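Local atomic coordinates of fumarate lyase (Mesorhizobium sp., PDB entry 3C8T), a protein that belongs to the fumarate lyase family, whose members are largely helical tetramers built around long helix bundles. Residues P64-L69 / P82-Q86. Residues are numbered along the deposited sequence; the frame is centred on the assembly and turned at random.
Sequences PEMERL and PLVEQ
The side chain of Gln86 reaches from one helix to the backbone of Glu65 at the start of another, a worked example of how a primary amide can pair with the backbone N-H and C=O of a single residue, accepting from one and donating to the other. From a CB directed at the facing segment, the chain leaves with CG anti to its own carbonyl carbon (chi1 -67°) and runs on extended, which carries the amide straight across the gap. CG is the first atom of the chain to come close to segment 64-69: it lies over one face of the Arg68 guanidinium, 3.4 Å from NH2 of Arg68. CD follows over the centre of that same group, and the guanidinium and amide planes, only 22° apart, stack.

At the tip the two ends divide the work. OE1 of Gln86 accepts from the backbone N of Glu65 at 2.8 Å, a nearly straight bond (170°) that arrives in the carbonyl plane on a lone pair. NE2 of Gln86 donates to O of Glu65 at 3.2 Å, with the acceptor close to the amide plane. Both the backbone N and the backbone O of Glu65, the N-cap residue, thus engage one amide, and the rotation of that amide is fixed. The same carbonyl also takes the Leu69 N-H of the first helical turn. Arg68 is held from its edge by a salt bridge, NH1 to OE1 of Glu65 at 2.8 Å.

Beside the amide, CG of Leu69 lies 3.5 Å from NE2 of Gln86, while CD2 of Leu69 packs against CB of Pro82 (3.7 Å) and CB of Leu83. Plain structural packing in a largely helical lyase fold, the contact joins the beginning of helix 66-76 to the next helix, 80-91, far from the centre of the chain, with Pro64 and Leu83 resting on helix 23-43 through Ile27 and Cys30.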
loop_
_atom_site.group_PDB
_atom_site.type_symbol
_atom_site.label_atom_id
_atom_site.label_comp_id
_atom_site.label_asym_id
_atom_site.label_seq_id
_atom_site.Cartn_x
_atom_site.Cartn_y
_atom_site.Cartn_z
ATOM N N PRO A 64 7.633 -33.902 -19.025
ATOM C CA PRO A 64 7.312 -32.769 -19.897
ATOM C C PRO A 64 8.545 -32.231 -20.603
ATOM O O PRO A 64 9.656 -32.341 -20.087
ATOM C CB PRO A 64 6.782 -31.716 -18.933
ATOM C CG PRO A 64 7.352 -32.112 -17.591
ATOM C CD PRO A 64 7.343 -33.605 -17.614
ATOM N N GLU A 65 8.321 -31.661 -21.781
ATOM C CA GLU A 65 9.343 -30.970 -22.521
ATOM C C GLU A 65 9.229 -29.483 -22.184
ATOM O O GLU A 65 8.468 -28.746 -22.824
ATOM C CB GLU A 65 9.093 -31.223 -24.003
ATOM C CG GLU A 65 10.329 -31.494 -24.791
ATOM C CD GLU A 65 10.043 -32.360 -26.001
ATOM O OE1 GLU A 65 9.403 -33.432 -25.836
ATOM O OE2 GLU A 65 10.441 -31.947 -27.121
ATOM N N MET A 66 9.972 -29.049 -21.162
ATOM C CA MET A 66 9.787 -27.713 -20.535
ATOM C C MET A 66 10.019 -26.483 -21.423
ATOM O O MET A 66 9.278 -25.502 -21.323
ATOM C CB MET A 66 10.573 -27.578 -19.218
ATOM C CG MET A 66 10.081 -28.507 -18.084
ATOM S SD MET A 66 8.392 -28.260 -17.440
ATOM C CE MET A 66 8.494 -26.504 -16.998
ATOM N N GLU A 67 11.034 -26.529 -22.279
ATOM C CA GLU A 67 11.284 -25.428 -23.218
ATOM C C GLU A 67 10.163 -25.273 -24.258
ATOM O O GLU A 67 9.737 -24.157 -24.548
ATOM C CB GLU A 67 12.681 -25.586 -23.892
ATOM N N ARG A 68 9.669 -26.400 -24.785
ATOM C CA ARG A 68 8.507 -26.449 -25.698
ATOM C C ARG A 68 7.274 -25.854 -25.000
ATOM O O ARG A 68 6.558 -25.034 -25.580
ATOM C CB ARG A 68 8.236 -27.894 -26.123
ATOM C CG ARG A 68 7.859 -28.112 -27.594
ATOM C CD ARG A 68 7.908 -29.618 -27.960
ATOM N NE ARG A 68 6.579 -30.235 -28.019
ATOM C CZ ARG A 68 6.302 -31.485 -27.630
ATOM N NH1 ARG A 68 7.254 -32.268 -27.117
ATOM N NH2 ARG A 68 5.063 -31.962 -27.729
ATOM N N LEU A 69 7.060 -26.255 -23.737
ATOM C CA LEU A 69 5.983 -25.717 -22.899
ATOM C C LEU A 69 6.058 -24.205 -22.751
ATOM O O LEU A 69 5.058 -23.503 -22.955
ATOM C CB LEU A 69 5.970 -26.376 -21.516
ATOM C CG LEU A 69 5.005 -27.545 -21.285
ATOM C CD1 LEU A 69 4.941 -27.956 -19.816
ATOM C CD2 LEU A 69 3.612 -27.182 -21.791
ATOM N N PRO A 82 -1.168 -26.710 -23.924
ATOM C CA PRO A 82 0.069 -27.319 -24.402
ATOM C C PRO A 82 0.516 -28.506 -23.545
ATOM O O PRO A 82 0.898 -29.557 -24.094
ATOM C CB PRO A 82 1.087 -26.168 -24.299
ATOM C CG PRO A 82 0.308 -24.950 -24.329
ATOM C CD PRO A 82 -0.967 -25.272 -23.634
ATOM N N LEU A 83 0.458 -28.377 -22.219
ATOM C CA LEU A 83 0.777 -29.536 -21.393
ATOM C C LEU A 83 -0.156 -30.746 -21.691
ATOM O O LEU A 83 0.305 -31.907 -21.748
ATOM C CB LEU A 83 0.801 -29.186 -19.895
ATOM C CG LEU A 83 0.731 -30.432 -18.995
ATOM C CD1 LEU A 83 2.038 -31.225 -19.024
ATOM C CD2 LEU A 83 0.330 -30.037 -17.571
ATOM N N VAL A 84 -1.452 -30.484 -21.898
ATOM C CA VAL A 84 -2.402 -31.577 -22.225
ATOM C C VAL A 84 -2.036 -32.228 -23.581
ATOM O O VAL A 84 -2.119 -33.440 -23.729
ATOM C CB VAL A 84 -3.905 -31.103 -22.165
ATOM C CG1 VAL A 84 -4.849 -32.128 -22.773
ATOM C CG2 VAL A 84 -4.297 -30.828 -20.734
ATOM N N GLU A 85 -1.602 -31.406 -24.542
ATOM C CA GLU A 85 -1.176 -31.895 -25.839
ATOM C C GLU A 85 0.038 -32.830 -25.672
ATOM O O GLU A 85 0.050 -33.923 -26.225
ATOM C CB GLU A 85 -0.862 -30.728 -26.781
ATOM C CG GLU A 85 -2.105 -29.911 -27.259
ATOM C CD GLU A 85 -1.730 -28.499 -27.804
ATOM O OE1 GLU A 85 -2.555 -27.528 -27.672
ATOM O OE2 GLU A 85 -0.594 -28.358 -28.356
ATOM N N GLN A 86 1.042 -32.418 -24.897
ATOM C CA GLN A 86 2.218 -33.269 -24.693
ATOM C C GLN A 86 1.790 -34.566 -23.997
ATOM O O GLN A 86 2.163 -35.658 -24.399
ATOM C CB GLN A 86 3.314 -32.544 -23.901
ATOM C CG GLN A 86 3.994 -31.343 -24.613
ATOM C CD GLN A 86 5.245 -30.880 -23.876
ATOM O OE1 GLN A 86 5.852 -31.666 -23.145
ATOM N NE2 GLN A 86 5.652 -29.614 -24.075
#